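Local coordinates for RAP1B (Serratia marcescens, PDB 4AX2), which probably protects its producer against a toxin delivered by the type VI secretion system, as a self-resistance protein of the amidase-immunity family, at residues S43-Q48 with L109-L114. Sequence-based numbering, arbitrary orientation.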
ATOM      1  N   SER A  43       4.851  -3.980   1.936  1.00 17.72           N
ATOM      2  CA  SER A  43       5.890  -4.128   0.922  1.00 18.86           C
ATOM      3  C   SER A  43       6.312  -5.588   0.774  1.00 18.32           C
ATOM      4  O   SER A  43       6.463  -6.090  -0.332  1.00 18.35           O
ATOM      5  CB  SER A  43       7.117  -3.253   1.252  1.00 20.04           C
ATOM      6  OG  SER A  43       6.778  -1.881   1.335  1.00 22.59           O
ATOM      7  N   ARG A  44       6.496  -6.276   1.890  1.00 17.82           N
ATOM      8  CA  ARG A  44       6.870  -7.691   1.833  1.00 18.87           C
ATOM      9  C   ARG A  44       5.748  -8.583   1.308  1.00 18.29           C
ATOM     10  O   ARG A  44       5.995  -9.513   0.571  1.00 18.34           O
ATOM     11  CB  ARG A  44       7.368  -8.173   3.198  1.00 19.49           C
ATOM     12  CG  ARG A  44       7.899  -9.597   3.143  1.00 20.82           C
ATOM     13  CD  ARG A  44       8.578 -10.007   4.421  1.00 22.09           C
ATOM     14  NE  ARG A  44       9.770  -9.216   4.693  1.00 22.29           N
ATOM     15  CZ  ARG A  44      10.287  -9.041   5.904  1.00 22.48           C
ATOM     16  NH1 ARG A  44       9.726  -9.609   6.979  1.00 22.58           N
ATOM     17  NH2 ARG A  44      11.392  -8.322   6.037  1.00 22.62           N
ATOM     18  N   CYS A  45       4.499  -8.269   1.642  1.00 18.13           N
ATOM     19  CA  CYS A  45       3.367  -8.992   1.077  1.00 18.62           C
ATOM     20  C   CYS A  45       3.411  -8.862  -0.448  1.00 18.77           C
ATOM     21  O   CYS A  45       3.294  -9.856  -1.174  1.00 19.51           O
ATOM     22  CB  CYS A  45       2.053  -8.439   1.644  1.00 18.62           C
ATOM     23  SG  CYS A  45       0.574  -9.342   1.171  1.00 19.63           S
ATOM     24  N   LEU A  46       3.627  -7.639  -0.928  1.00 18.83           N
ATOM     25  CA  LEU A  46       3.692  -7.388  -2.366  1.00 18.93           C
ATOM     26  C   LEU A  46       4.850  -8.156  -3.010  1.00 19.86           C
ATOM     27  O   LEU A  46       4.682  -8.721  -4.078  1.00 20.13           O
ATOM     28  CB  LEU A  46       3.815  -5.890  -2.643  1.00 18.53           C
ATOM     29  CG  LEU A  46       2.589  -5.065  -2.244  1.00 18.68           C
ATOM     30  CD1 LEU A  46       2.866  -3.553  -2.329  1.00 18.53           C
ATOM     31  CD2 LEU A  46       1.411  -5.450  -3.133  1.00 18.69           C
ATOM     32  N   ALA A  47       6.009  -8.179  -2.349  1.00 20.98           N
ATOM     33  CA  ALA A  47       7.150  -9.007  -2.810  1.00 21.76           C
ATOM     34  C   ALA A  47       6.793 -10.482  -2.930  1.00 22.96           C
ATOM     35  O   ALA A  47       7.188 -11.152  -3.900  1.00 24.16           O
ATOM     36  CB  ALA A  47       8.343  -8.835  -1.877  1.00 21.35           C
ATOM     37  N   GLN A  48       6.037 -11.000  -1.963  1.00 22.66           N
ATOM     38  CA  GLN A  48       5.716 -12.434  -1.921  1.00 22.73           C
ATOM     39  C   GLN A  48       4.647 -12.855  -2.911  1.00 23.66           C
ATOM     40  O   GLN A  48       4.654 -13.990  -3.378  1.00 24.36           O
ATOM     41  CB  GLN A  48       5.334 -12.865  -0.495  1.00 22.43           C
ATOM     42  CG  GLN A  48       6.506 -12.787   0.467  1.00 22.59           C
ATOM     43  CD  GLN A  48       6.147 -13.187   1.884  1.00 22.17           C
ATOM     44  OE1 GLN A  48       5.068 -13.737   2.123  1.00 22.13           O
ATOM     45  NE2 GLN A  48       7.063 -12.936   2.835  1.00 22.10           N
ATOM     46  N   LEU A 109      -5.217  -6.995  -3.672  1.00 19.77           N
ATOM     47  CA  LEU A 109      -6.299  -6.789  -2.708  1.00 19.98           C
ATOM     48  C   LEU A 109      -6.019  -7.493  -1.370  1.00 19.14           C
ATOM     49  O   LEU A 109      -6.266  -6.925  -0.312  1.00 17.79           O
ATOM     50  CB  LEU A 109      -7.623  -7.267  -3.295  1.00 21.03           C
ATOM     51  CG  LEU A 109      -8.863  -6.831  -2.546  1.00 21.74           C
ATOM     52  CD1 LEU A 109      -9.102  -5.336  -2.752  1.00 21.81           C
ATOM     53  CD2 LEU A 109     -10.058  -7.637  -3.060  1.00 22.69           C
ATOM     54  N   ASN A 110      -5.490  -8.713  -1.422  1.00 19.53           N
ATOM     55  CA  ASN A 110      -5.119  -9.443  -0.195  1.00 19.92           C
ATOM     56  C   ASN A 110      -4.100  -8.687   0.655  1.00 19.13           C
ATOM     57  O   ASN A 110      -4.224  -8.595   1.882  1.00 18.39           O
ATOM     58  CB  ASN A 110      -4.582 -10.837  -0.536  1.00 20.61           C
ATOM     59  CG  ASN A 110      -5.641 -11.789  -1.081  1.00 21.83           C
ATOM     60  OD1 ASN A 110      -6.840 -11.587  -0.926  1.00 22.48           O
ATOM     61  ND2 ASN A 110      -5.175 -12.875  -1.726  1.00 22.30           N
ATOM     62  N   CYS A 111      -3.068  -8.150  -0.002  1.00 18.77           N
ATOM     63  CA  CYS A 111      -2.067  -7.332   0.673  1.00 18.43           C
ATOM     64  C   CYS A 111      -2.645  -6.027   1.268  1.00 17.61           C
ATOM     65  O   CYS A 111      -2.297  -5.639   2.400  1.00 16.79           O
ATOM     66  CB  CYS A 111      -0.878  -7.083  -0.275  1.00 18.66           C
ATOM     67  SG  CYS A 111       0.053  -8.609  -0.662  1.00 19.43           S
ATOM     68  N   LEU A 112      -3.554  -5.378   0.537  1.00 16.94           N
ATOM     69  CA  LEU A 112      -4.239  -4.205   1.070  1.00 17.25           C
ATOM     70  C   LEU A 112      -5.112  -4.582   2.286  1.00 17.44           C
ATOM     71  O   LEU A 112      -5.168  -3.840   3.271  1.00 17.42           O
ATOM     72  CB  LEU A 112      -5.054  -3.520  -0.022  1.00 17.17           C
ATOM     73  CG  LEU A 112      -4.260  -2.938  -1.182  1.00 17.32           C
ATOM     74  CD1 LEU A 112      -5.248  -2.400  -2.219  1.00 18.71           C
ATOM     75  CD2 LEU A 112      -3.340  -1.813  -0.688  1.00 16.78           C
ATOM     76  N   ARG A 113      -5.758  -5.749   2.238  1.00 18.78           N
ATOM     77  CA  ARG A 113      -6.602  -6.200   3.364  1.00 19.16           C
ATOM     78  C   ARG A 113      -5.733  -6.395   4.598  1.00 18.81           C
ATOM     79  O   ARG A 113      -6.061  -5.949   5.695  1.00 18.87           O
ATOM     80  CB  ARG A 113      -7.345  -7.494   3.017  1.00 20.14           C
ATOM     81  CG  ARG A 113      -8.397  -7.878   4.041  1.00 21.90           C
ATOM     82  CD  ARG A 113      -9.145  -9.170   3.672  1.00 22.92           C
ATOM     83  NE  ARG A 113      -9.773  -9.096   2.352  1.00 23.01           N
ATOM     84  CZ  ARG A 113      -9.349  -9.716   1.246  1.00 23.15           C
ATOM     85  NH1 ARG A 113      -8.298 -10.506   1.262  1.00 22.69           N
ATOM     86  NH2 ARG A 113      -9.995  -9.526   0.091  1.00 24.37           N
ATOM     87  N   LEU A 114      -4.623  -7.090   4.414  1.00 18.75           N
ATOM     88  CA  LEU A 114      -3.593  -7.209   5.458  1.00 18.13           C
ATOM     89  C   LEU A 114      -3.215  -5.854   6.031  1.00 18.10           C
ATOM     90  O   LEU A 114      -3.248  -5.648   7.244  1.00 17.46           O
ATOM     91  CB  LEU A 114      -2.332  -7.848   4.880  1.00 17.98           C
ATOM     92  CG  LEU A 114      -1.066  -7.763   5.763  1.00 17.47           C
ATOM     93  CD1 LEU A 114      -1.242  -8.653   6.978  1.00 18.04           C
ATOM     94  CD2 LEU A 114       0.158  -8.175   4.978  1.00 18.16           C
TER
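Cys45 and Cys111 are joined by a disulfide that ties helix 33-49 to helix 107-116 within the all-helical fold of this immunity protein. The two short segments run nearly antiparallel, at 158°, and their axes come within 9.3 Å. Both cysteines aim their CB atoms at the facing helix, but the sulfurs leave differently. With SG of Cys45 anti to its own N (chi1 -174°) and SG of Cys111 anti to its carbonyl carbon, beside its N, the two sulfurs meet between the helices. The SG-SG bond of Cys45 and Cys111 measures 2.0 Å, and its torsion of -83° is close to the 90° of a relaxed disulfide. The CA atoms of the same pair are 5.7 Å apart.

Two leucines pack beside this covalent link. Leu114 lays its methyl CD2 3.8 Å from CB of Cys45 and close to its sulfur; Leu46 sets CD2 4.0 Å from CB of Cys111. All four touching residues are buried; Leu114 also rests on Ile86 and Tyr89 of helix 75-89, while Leu46 packs on Leu46 of the second subunit. Beyond the bridge, Asn110 is anchored through ND2 to the carbonyl oxygens of Lys90 and Arg92. Its OD1 accepts a bond of 2.8 Å from NH1 of Arg113; OD1 lies at the edge of the guanidinium, nearly in its plane, while NH1 comes in tilted from the plane of the amide carbonyl.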